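Myo-inositol phosphohydrolase (PDB 4WU3) probably removes phosphate groups from phytate (inositol hexakisphosphate) by hydrolysis, with a protein-tyrosine-phosphatase-like fold, and binds inositol-(1,3,4,5)-tetrakisphosphate in this crystal. Local coordinates at residues R354-M359 / Q402-V407; S361-D366 / P380-L385; K374-T379 / R570-G575; D386-S391 / A552-M557. The protein carries 2 engineered substitutions. All coordinates share one frame; numbering follows the deposited sequence.

In the fold
All four contacts lie in the C-terminal one of the two similar halves of the chain, on the same side of its centre. Contacts 1 and 4 meet at the five-stranded mixed sheet, whose neighbouring strands 357-358 and 390-393 they use, with centres about 16 Å apart. Contacts 2 and 3 lie closest, about 8 Å between centres, where the loop joining strand 357-358 to helix 385-388 packs on helix 564-573. Along the chain contact 2 is nested inside the loop closed by contact 1, and contact 4 inside that closed by contact 3. Asp555 of contact 4 reaches Arg570 of contact 3 by a salt bridge, tying together two helices of the phosphatase-like domain.

Contact 1 of 4, residues R354-M359 / Q402-V407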
# COMPACT_ATOMS: atom_id res chain seq x y z
N ARG A 354 -12.27 -35.09 25.93
CA ARG A 354 -10.86 -34.80 25.75
C ARG A 354 -10.32 -33.95 26.90
O ARG A 354 -11.04 -33.12 27.47
CB ARG A 354 -10.65 -34.08 24.42
CG ARG A 354 -9.21 -33.93 23.99
CD ARG A 354 -9.10 -33.58 22.50
NE ARG A 354 -9.95 -32.45 22.13
CZ ARG A 354 -9.50 -31.24 21.79
NH1 ARG A 354 -8.20 -30.99 21.77
NH2 ARG A 354 -10.37 -30.28 21.48
N ASN A 355 -9.07 -34.17 27.27
CA ASN A 355 -8.37 -33.36 28.28
C ASN A 355 -9.08 -33.29 29.63
O ASN A 355 -9.04 -32.25 30.32
CB ASN A 355 -8.14 -31.94 27.74
CG ASN A 355 -7.24 -31.92 26.53
OD1 ASN A 355 -6.31 -32.72 26.41
ND2 ASN A 355 -7.49 -31.00 25.61
N PHE A 356 -9.72 -34.40 30.00
CA PHE A 356 -10.46 -34.48 31.26
C PHE A 356 -9.50 -34.72 32.39
O PHE A 356 -8.59 -35.53 32.27
CB PHE A 356 -11.46 -35.65 31.24
CG PHE A 356 -12.18 -35.85 32.55
CD1 PHE A 356 -13.28 -35.08 32.89
CD2 PHE A 356 -11.76 -36.81 33.46
CE1 PHE A 356 -13.94 -35.25 34.09
CE2 PHE A 356 -12.42 -37.00 34.66
CZ PHE A 356 -13.52 -36.21 34.98
N ARG A 357 -9.69 -34.01 33.50
CA ARG A 357 -8.88 -34.26 34.70
C ARG A 357 -9.58 -33.75 35.94
O ARG A 357 -10.42 -32.84 35.86
CB ARG A 357 -7.51 -33.60 34.59
CG ARG A 357 -7.52 -32.08 34.56
CD ARG A 357 -7.73 -31.50 33.17
NE ARG A 357 -7.35 -30.09 33.11
CZ ARG A 357 -7.50 -29.31 32.05
NH1 ARG A 357 -8.02 -29.76 30.94
NH2 ARG A 357 -7.15 -28.06 32.09
N THR A 358 -9.26 -34.35 37.08
CA THR A 358 -9.67 -33.82 38.37
C THR A 358 -8.40 -33.54 39.14
O THR A 358 -7.31 -33.94 38.73
CB THR A 358 -10.58 -34.78 39.18
OG1 THR A 358 -9.81 -35.86 39.73
CG2 THR A 358 -11.69 -35.34 38.31
N MET A 359 -8.52 -32.84 40.26
CA MET A 359 -7.35 -32.52 41.06
C MET A 359 -6.85 -33.75 41.81
O MET A 359 -5.82 -33.69 42.50
CB MET A 359 -7.68 -31.39 42.03
CG MET A 359 -8.04 -30.10 41.32
SD MET A 359 -6.69 -29.55 40.26
CE MET A 359 -7.13 -30.22 38.67
N GLN A 402 -22.28 -38.25 30.05
CA GLN A 402 -22.70 -39.45 30.78
C GLN A 402 -21.50 -40.14 31.41
O GLN A 402 -21.60 -40.65 32.53
CB GLN A 402 -23.45 -40.44 29.87
CG GLN A 402 -24.73 -39.88 29.26
CD GLN A 402 -25.75 -39.43 30.31
OE1 GLN A 402 -25.94 -40.08 31.33
NE2 GLN A 402 -26.40 -38.32 30.04
N ALA A 403 -20.37 -40.16 30.72
CA ALA A 403 -19.17 -40.79 31.27
C ALA A 403 -18.55 -39.99 32.42
O ALA A 403 -17.98 -40.57 33.34
CB ALA A 403 -18.14 -40.99 30.17
N MET A 404 -18.66 -38.66 32.37
CA MET A 404 -18.12 -37.80 33.44
C MET A 404 -18.90 -37.96 34.73
O MET A 404 -18.35 -37.86 35.82
CB MET A 404 -18.22 -36.34 33.06
CG MET A 404 -17.20 -35.86 32.05
SD MET A 404 -17.46 -34.11 31.71
CE MET A 404 -17.66 -33.47 33.35
N LEU A 405 -20.20 -38.18 34.60
CA LEU A 405 -21.11 -38.17 35.73
C LEU A 405 -20.68 -39.05 36.90
O LEU A 405 -20.57 -38.57 38.01
CB LEU A 405 -22.51 -38.54 35.29
CG LEU A 405 -23.33 -37.36 34.78
CD1 LEU A 405 -24.62 -37.86 34.15
CD2 LEU A 405 -23.62 -36.41 35.94
N PRO A 406 -20.47 -40.35 36.66
CA PRO A 406 -20.11 -41.21 37.79
C PRO A 406 -18.76 -40.85 38.39
O PRO A 406 -18.58 -40.97 39.59
CB PRO A 406 -20.06 -42.62 37.17
CG PRO A 406 -19.90 -42.40 35.71
CD PRO A 406 -20.59 -41.10 35.40
N VAL A 407 -17.83 -40.40 37.55
CA VAL A 407 -16.51 -40.02 38.04
C VAL A 407 -16.62 -38.84 38.99
O VAL A 407 -16.07 -38.88 40.10
CB VAL A 407 -15.54 -39.70 36.88
CG1 VAL A 407 -14.22 -39.18 37.42
CG2 VAL A 407 -15.30 -40.94 36.04
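Phe356, just ahead of short strand 357-358, and Met404 on helix 398-411 mark the nearest approach of the two backbones, with 8.6 Å between their CA atoms, so the gap is bridged by side chains alone. A chi1 of 175° stretches the Phe356 ring out from the backbone toward the helix. Met404 and Val407, three residues apart and so almost a helical turn on, receive it. The CG methylene of Met404 lies 3.9 Å from Phe356 CE1, approaching the ring obliquely. Its sulfur makes a Met-aromatic contact, SD lying 5.4 Å from the ring centroid and oblique to the ring, 64° off its normal. Val407 instead meets the ring's edge, its CG1 methyl 3.9 Å from Phe356 CZ. The flexible thioether and the compact branched valine pack against neighbouring parts of the ring. Replacing Phe356 with an alanine would probably open a gap between strand and helix and deprive Met404 and Val407 of their common apolar partner. On the strand side, Arg357 NH1 bonds Asn355 O at 2.8 Å within the guanidinium plane, and also holds Gly543 O, while Asn355 ND2 bonds Ala542 O. These bonds link the strand end to the phosphate-binding P-loop, where Ala542 and Gly543 line the inositol phosphate pocket. Sheet, helix and P-loop are parts of the tyrosine-phosphatase-like fold, and here a helix packs against the sheet beside its outermost strand 357-358.

Contact 2 of 4, residues S361-D366 / P380-L385; sequences SAFRTD and PTRKGL
Phe363 and Arg382 are brought together by similar first torsions: each has CG anti to its carbonyl carbon, with chi1 -73° in the phenylalanine and -79° in the arginine. A bend at chi3 of Arg382 then swings its guanidinium over the ring. The two flat groups form an offset stack, their planes 22° apart and their centres separated by 4.6 Å. NH2 does the touching, 3.4 Å from Phe363 CE1 and nearer the rim of the ring than its middle. The aliphatic part of the arginine helps, as CG lies 3.8 Å from Phe363 CZ. Pro380 adds an oblique contact, CD 4.2 Å from Phe363 CE2.

The same guanidinium grips the backbone of the opposing segment. NH1 donates to Ser361 O at 2.8 Å, in the carbonyl plane, and NH2 adds a weak bond of 3.2 Å to Ser361 O; both are made at the guanidinium edge. NH1 also bonds Met359 O, so this one nitrogen joins two carbonyls and the group's rotation is fixed while its face stays on the ring. Arginine suits the place because it offers a flat face and a donor edge at once. Behind the contact, Leu573 and Leu574 of the neighbouring helix end pack on Phe363.

The arginine's own backbone is set by turns. Lys383 N bonds Thr381 OG1 at 3.0 Å, an ST turn, and Arg382 to Leu385 follow as a type II beta turn whose third residue, Gly384, takes the positive phi the turn requires, leading the loop into helix 385-388.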
# COMPACT_ATOMS: atom_id res chain seq x y z
N SER A 361 -6.33 -36.49 39.87
CA SER A 361 -5.79 -37.25 38.73
C SER A 361 -4.28 -37.43 38.82
O SER A 361 -3.61 -36.73 39.57
CB SER A 361 -6.13 -36.56 37.41
OG SER A 361 -7.52 -36.67 37.12
N ALA A 362 -3.75 -38.36 38.04
CA ALA A 362 -2.30 -38.55 37.94
C ALA A 362 -1.67 -37.49 37.04
O ALA A 362 -2.27 -37.06 36.05
CB ALA A 362 -1.97 -39.93 37.40
N PHE A 363 -0.47 -37.05 37.40
CA PHE A 363 0.30 -36.18 36.51
C PHE A 363 0.54 -36.89 35.18
O PHE A 363 0.64 -38.13 35.12
CB PHE A 363 1.64 -35.81 37.15
CG PHE A 363 1.53 -34.82 38.27
CD1 PHE A 363 0.39 -34.06 38.45
CD2 PHE A 363 2.60 -34.61 39.13
CE1 PHE A 363 0.30 -33.14 39.47
CE2 PHE A 363 2.52 -33.69 40.15
CZ PHE A 363 1.37 -32.95 40.32
N ARG A 364 0.66 -36.11 34.11
CA ARG A 364 0.93 -36.66 32.79
C ARG A 364 2.37 -37.15 32.66
O ARG A 364 3.25 -36.72 33.39
CB ARG A 364 0.68 -35.59 31.72
CG ARG A 364 1.69 -34.47 31.72
CD ARG A 364 1.64 -33.73 30.40
NE ARG A 364 0.72 -32.61 30.46
CZ ARG A 364 0.11 -32.08 29.40
NH1 ARG A 364 0.26 -32.58 28.20
NH2 ARG A 364 -0.69 -31.06 29.55
N THR A 365 2.60 -38.05 31.70
CA THR A 365 3.94 -38.57 31.46
C THR A 365 4.53 -38.06 30.15
O THR A 365 5.64 -38.44 29.78
CB THR A 365 3.92 -40.10 31.39
OG1 THR A 365 3.06 -40.51 30.33
CG2 THR A 365 3.43 -40.69 32.70
N ASP A 366 3.80 -37.19 29.47
CA ASP A 366 4.23 -36.65 28.18
C ASP A 366 4.67 -35.19 28.28
O ASP A 366 4.40 -34.39 27.37
CB ASP A 366 3.11 -36.80 27.15
CG ASP A 366 1.82 -36.09 27.57
OD1 ASP A 366 1.13 -36.57 28.49
OD2 ASP A 366 1.49 -35.06 26.97
N PRO A 380 6.00 -30.14 41.39
CA PRO A 380 5.35 -29.14 42.22
C PRO A 380 4.63 -29.80 43.38
O PRO A 380 4.34 -30.99 43.34
CB PRO A 380 4.33 -28.51 41.27
CG PRO A 380 3.96 -29.64 40.38
CD PRO A 380 5.20 -30.48 40.21
N THR A 381 4.35 -29.02 44.42
CA THR A 381 3.62 -29.54 45.57
C THR A 381 2.20 -29.85 45.13
O THR A 381 1.64 -29.16 44.29
CB THR A 381 3.58 -28.53 46.74
OG1 THR A 381 2.76 -29.06 47.79
CG2 THR A 381 3.01 -27.18 46.29
N ARG A 382 1.62 -30.90 45.71
CA ARG A 382 0.23 -31.27 45.46
C ARG A 382 -0.65 -30.80 46.60
O ARG A 382 -1.77 -31.27 46.79
CB ARG A 382 0.08 -32.78 45.31
CG ARG A 382 0.49 -33.34 43.95
CD ARG A 382 -0.06 -34.75 43.74
NE ARG A 382 -1.47 -34.75 43.34
CZ ARG A 382 -1.93 -35.20 42.16
NH1 ARG A 382 -3.22 -35.15 41.89
NH2 ARG A 382 -1.10 -35.70 41.26
N LYS A 383 -0.15 -29.84 47.36
CA LYS A 383 -0.86 -29.37 48.52
C LYS A 383 -2.18 -28.67 48.20
O LYS A 383 -2.25 -27.73 47.41
CB LYS A 383 0.04 -28.45 49.33
CG LYS A 383 -0.66 -27.86 50.51
CD LYS A 383 -1.27 -26.54 50.14
CE LYS A 383 -2.19 -26.13 51.27
NZ LYS A 383 -2.64 -24.73 51.14
N GLY A 384 -3.25 -29.11 48.85
CA GLY A 384 -4.54 -28.48 48.67
C GLY A 384 -5.41 -29.17 47.62
O GLY A 384 -6.63 -29.01 47.59
N LEU A 385 -4.77 -29.95 46.75
CA LEU A 385 -5.47 -30.58 45.64
C LEU A 385 -6.57 -31.53 46.10
O LEU A 385 -7.61 -31.66 45.45
CB LEU A 385 -4.48 -31.34 44.76
CG LEU A 385 -3.49 -30.51 43.94
CD1 LEU A 385 -2.73 -31.41 42.98
CD2 LEU A 385 -4.18 -29.40 43.15

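Contact 3 of 4, residues K374-T379 / R570-G575; sequences KGFTPT and RQYLLG
Leu573, at the end of helix 564-573, is the tight point of this contact: its CD1 methyl rests against two successive backbone carbonyl oxygens, Pro378 O at 3.5 Å and Thr377 O at 4.0 Å. A methyl is no hydrogen-bond donor, so this is van der Waals packing. Beside it Phe376 and Tyr572 approach obliquely, CE1 of Phe376 3.9 Å from CD2 of Tyr572. Their planes stand at 90°, with centroids 5.9 Å apart. A chi1 of 169° extends the Tyr572 ring from the helix toward the loop, and its hydroxyl is held beyond the junction by Asn368 N.

The helix ends here in a Schellman motif: Gly575 has positive phi and its N bonds Tyr572 O at 2.9 Å, just after a last regular helical bond from Leu574 N to Arg570 O at 2.7 Å. Glycine is fitted to that position because a CB would strike the preceding carbonyl oxygen.

The other side of the loop is looser and faces solvent. The CB of Pro378 is directed away from the helix, although the residue's N lies over one face of the Phe376 ring. Thr379 is exposed, and its N bonds Thr377 OG1 at 3.1 Å with an angle of 168°, an ST turn that shapes the loop. At the far end, exposed Lys374 extends to a salt bridge with Glu604.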
# COMPACT_ATOMS: atom_id res chain seq x y z
N LYS A 374 8.03 -19.84 32.40
CA LYS A 374 8.62 -19.36 33.64
C LYS A 374 8.04 -20.06 34.87
O LYS A 374 6.82 -20.09 35.06
CB LYS A 374 8.43 -17.84 33.76
CG LYS A 374 9.02 -17.22 35.02
CD LYS A 374 8.76 -15.72 35.10
CE LYS A 374 9.38 -15.11 36.35
NZ LYS A 374 8.99 -13.69 36.55
N GLY A 375 8.92 -20.61 35.70
CA GLY A 375 8.52 -21.21 36.97
C GLY A 375 8.22 -22.70 36.89
O GLY A 375 7.88 -23.33 37.89
N PHE A 376 8.34 -23.28 35.70
CA PHE A 376 7.94 -24.67 35.54
C PHE A 376 8.83 -25.64 36.31
O PHE A 376 10.05 -25.63 36.17
CB PHE A 376 7.93 -25.11 34.07
CG PHE A 376 7.74 -26.59 33.91
CD1 PHE A 376 6.51 -27.17 34.13
CD2 PHE A 376 8.82 -27.40 33.58
CE1 PHE A 376 6.34 -28.53 34.01
CE2 PHE A 376 8.65 -28.77 33.45
CZ PHE A 376 7.41 -29.34 33.67
N THR A 377 8.19 -26.48 37.11
CA THR A 377 8.88 -27.59 37.73
C THR A 377 8.14 -28.89 37.50
O THR A 377 6.92 -28.92 37.48
CB THR A 377 9.06 -27.40 39.25
OG1 THR A 377 9.61 -28.60 39.80
CG2 THR A 377 7.74 -27.10 39.93
N PRO A 378 8.89 -29.98 37.29
CA PRO A 378 8.26 -31.28 37.12
C PRO A 378 7.73 -31.86 38.44
O PRO A 378 6.99 -32.84 38.43
CB PRO A 378 9.38 -32.15 36.53
CG PRO A 378 10.66 -31.46 36.91
CD PRO A 378 10.35 -30.01 37.13
N THR A 379 8.09 -31.24 39.56
CA THR A 379 7.75 -31.78 40.87
C THR A 379 7.14 -30.72 41.80
O THR A 379 7.68 -30.43 42.86
CB THR A 379 9.00 -32.37 41.57
OG1 THR A 379 9.98 -31.35 41.78
CG2 THR A 379 9.60 -33.48 40.72
N ARG A 570 1.53 -27.72 38.24
CA ARG A 570 0.63 -28.83 38.50
C ARG A 570 -0.62 -28.78 37.61
O ARG A 570 -1.07 -29.83 37.14
CB ARG A 570 0.26 -28.92 39.98
CG ARG A 570 -0.59 -27.79 40.53
CD ARG A 570 -0.37 -27.73 42.03
NE ARG A 570 -1.47 -27.09 42.73
CZ ARG A 570 -1.56 -27.02 44.04
NH1 ARG A 570 -2.58 -26.43 44.62
NH2 ARG A 570 -0.62 -27.54 44.80
N GLN A 571 -1.15 -27.59 37.33
CA GLN A 571 -2.28 -27.48 36.39
C GLN A 571 -1.88 -27.98 34.99
O GLN A 571 -2.69 -28.58 34.28
CB GLN A 571 -2.83 -26.05 36.34
CG GLN A 571 -3.53 -25.58 37.61
CD GLN A 571 -4.59 -26.55 38.10
OE1 GLN A 571 -5.28 -27.21 37.31
NE2 GLN A 571 -4.73 -26.65 39.41
N TYR A 572 -0.62 -27.75 34.61
CA TYR A 572 -0.09 -28.30 33.37
C TYR A 572 0.03 -29.81 33.49
O TYR A 572 -0.45 -30.56 32.63
CB TYR A 572 1.27 -27.69 33.01
CG TYR A 572 1.97 -28.41 31.87
CD1 TYR A 572 1.59 -28.19 30.56
CD2 TYR A 572 2.99 -29.31 32.11
CE1 TYR A 572 2.20 -28.85 29.52
CE2 TYR A 572 3.62 -29.97 31.07
CZ TYR A 572 3.22 -29.74 29.77
OH TYR A 572 3.83 -30.38 28.71
N LEU A 573 0.66 -30.26 34.57
CA LEU A 573 0.92 -31.67 34.75
C LEU A 573 -0.37 -32.46 34.80
O LEU A 573 -0.42 -33.60 34.35
CB LEU A 573 1.75 -31.92 36.01
CG LEU A 573 3.19 -31.44 35.86
CD1 LEU A 573 3.94 -31.54 37.17
CD2 LEU A 573 3.91 -32.25 34.78
N LEU A 574 -1.43 -31.86 35.33
CA LEU A 574 -2.69 -32.57 35.46
C LEU A 574 -3.44 -32.67 34.14
O LEU A 574 -4.45 -33.36 34.06
CB LEU A 574 -3.57 -31.92 36.52
CG LEU A 574 -3.04 -32.14 37.93
CD1 LEU A 574 -3.58 -31.13 38.92
CD2 LEU A 574 -3.36 -33.56 38.38
N GLY A 575 -2.95 -31.97 33.11
CA GLY A 575 -3.53 -32.07 31.77
C GLY A 575 -3.98 -30.77 31.13
O GLY A 575 -4.52 -30.79 30.01

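Contact 4 of 4, residues D386-S391 / A552-M557; sequences DTLYMS and AMYDMM
This is a buried packing contact with a water bridge, in which Leu388, ending short helix 385-388, and Met390, starting strand 390-393, meet Tyr554 and Asp555 on helix 545-558, the helix that follows the phosphate-binding loop. Met390 supplies a Met-aromatic contact: SD lies 3.6 Å from Tyr554 CD2, in the plane of the ring and 87° off its normal, so the sulfur meets the ring's edge. CG of Met390 is anti to its backbone N, chi1 175°, and the chain runs straight until chi3 turns the end methyl aside.

Leu388 fills two places with its branched end. CD1 packs 3.9 Å from Tyr554 CE2, while CD2 comes within 3.3 Å of Asp555 OD1, lying against the carboxylate group. Its branched shape suits this double role between the ring and the acid.

The backbone of Leu388 is polar and finds its partner through water. Water 1 donates to Leu388 O at 2.9 Å and is hydrogen-bonded to Tyr554 OH at 2.6 Å. A phenylalanine in place of Tyr554 would probably leave the water without its phenolic partner and lose the link from helix 545-558 to Leu388 O.

Asp555 itself is buried, and both its oxygens are satisfied. OD1 makes a salt bridge to Arg570 and OD2 accepts from Gln571 NE2, both on helix 564-573. The carboxylate can therefore sit against a leucine methyl without being left short of partners, and the arginine nearby probably favours its charged form.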
# COMPACT_ATOMS: atom_id res chain seq x y z
N ASP A 386 -6.34 -32.19 47.23
CA ASP A 386 -7.31 -33.16 47.75
C ASP A 386 -8.65 -32.52 48.17
O ASP A 386 -9.66 -33.20 48.30
CB ASP A 386 -6.70 -33.96 48.91
CG ASP A 386 -6.19 -33.07 50.03
OD1 ASP A 386 -5.16 -32.38 49.82
OD2 ASP A 386 -6.81 -33.06 51.11
N THR A 387 -8.65 -31.21 48.41
CA THR A 387 -9.88 -30.52 48.81
C THR A 387 -10.26 -29.36 47.87
O THR A 387 -11.16 -28.57 48.18
CB THR A 387 -9.80 -30.00 50.26
OG1 THR A 387 -8.73 -29.05 50.38
CG2 THR A 387 -9.54 -31.15 51.24
N LEU A 388 -9.58 -29.25 46.74
CA LEU A 388 -9.86 -28.17 45.78
C LEU A 388 -11.18 -28.39 45.03
O LEU A 388 -11.83 -27.44 44.60
CB LEU A 388 -8.68 -28.02 44.82
CG LEU A 388 -8.62 -26.80 43.88
CD1 LEU A 388 -9.01 -25.52 44.60
CD2 LEU A 388 -7.22 -26.66 43.29
N TYR A 389 -11.59 -29.65 44.89
CA TYR A 389 -12.84 -30.01 44.25
C TYR A 389 -13.00 -29.32 42.89
O TYR A 389 -13.92 -28.55 42.66
CB TYR A 389 -14.03 -29.69 45.16
CG TYR A 389 -13.97 -30.35 46.52
CD1 TYR A 389 -13.52 -31.66 46.67
CD2 TYR A 389 -14.38 -29.67 47.65
CE1 TYR A 389 -13.47 -32.27 47.91
CE2 TYR A 389 -14.33 -30.26 48.90
CZ TYR A 389 -13.87 -31.56 49.03
OH TYR A 389 -13.82 -32.15 50.27
N MET A 390 -12.09 -29.63 41.98
CA MET A 390 -12.12 -28.98 40.68
C MET A 390 -11.73 -29.96 39.59
O MET A 390 -10.89 -30.83 39.80
CB MET A 390 -11.13 -27.81 40.68
CG MET A 390 -10.98 -27.12 39.34
SD MET A 390 -9.89 -25.70 39.48
CE MET A 390 -8.32 -26.52 39.73
N SER A 391 -12.37 -29.82 38.43
CA SER A 391 -12.01 -30.61 37.27
C SER A 391 -12.09 -29.73 36.04
O SER A 391 -12.61 -28.60 36.10
CB SER A 391 -12.95 -31.81 37.15
OG SER A 391 -14.30 -31.41 37.16
N ALA A 552 -6.26 -22.41 37.16
CA ALA A 552 -5.09 -21.87 37.83
C ALA A 552 -5.46 -20.70 38.75
O ALA A 552 -4.88 -20.54 39.82
CB ALA A 552 -4.06 -21.43 36.80
N MET A 553 -6.42 -19.88 38.33
CA MET A 553 -6.85 -18.75 39.15
C MET A 553 -7.58 -19.22 40.41
O MET A 553 -7.39 -18.66 41.50
CB MET A 553 -7.74 -17.81 38.35
CG MET A 553 -6.97 -16.88 37.44
SD MET A 553 -8.05 -15.69 36.64
CE MET A 553 -8.50 -16.53 35.13
N TYR A 554 -8.44 -20.22 40.26
CA TYR A 554 -9.15 -20.78 41.39
C TYR A 554 -8.19 -21.51 42.34
O TYR A 554 -8.25 -21.33 43.55
CB TYR A 554 -10.24 -21.73 40.89
CG TYR A 554 -11.15 -22.27 41.96
CD1 TYR A 554 -11.77 -21.42 42.86
CD2 TYR A 554 -11.40 -23.63 42.06
CE1 TYR A 554 -12.61 -21.91 43.84
CE2 TYR A 554 -12.25 -24.12 43.04
CZ TYR A 554 -12.85 -23.26 43.92
OH TYR A 554 -13.69 -23.76 44.90
N ASP A 555 -7.29 -22.32 41.78
CA ASP A 555 -6.27 -22.99 42.57
C ASP A 555 -5.54 -21.96 43.45
O ASP A 555 -5.44 -22.14 44.67
CB ASP A 555 -5.28 -23.71 41.65
CG ASP A 555 -4.43 -24.77 42.38
OD1 ASP A 555 -4.51 -24.88 43.63
OD2 ASP A 555 -3.67 -25.48 41.68
N MET A 556 -5.05 -20.88 42.84
CA MET A 556 -4.31 -19.84 43.56
C MET A 556 -5.15 -19.27 44.67
O MET A 556 -4.67 -19.08 45.80
CB MET A 556 -3.96 -18.67 42.64
CG MET A 556 -2.77 -18.89 41.74
SD MET A 556 -2.57 -17.47 40.64
CE MET A 556 -2.14 -18.34 39.14
N MET A 557 -6.39 -18.94 44.35
CA MET A 557 -7.28 -18.31 45.31
C MET A 557 -7.39 -19.16 46.57
O MET A 557 -7.40 -18.64 47.67
CB MET A 557 -8.68 -18.07 44.70
CG MET A 557 -8.74 -16.93 43.69
SD MET A 557 -10.29 -16.88 42.74
CE MET A 557 -11.43 -16.27 43.98
O HOH W 1 -14.45 -26.15 44.31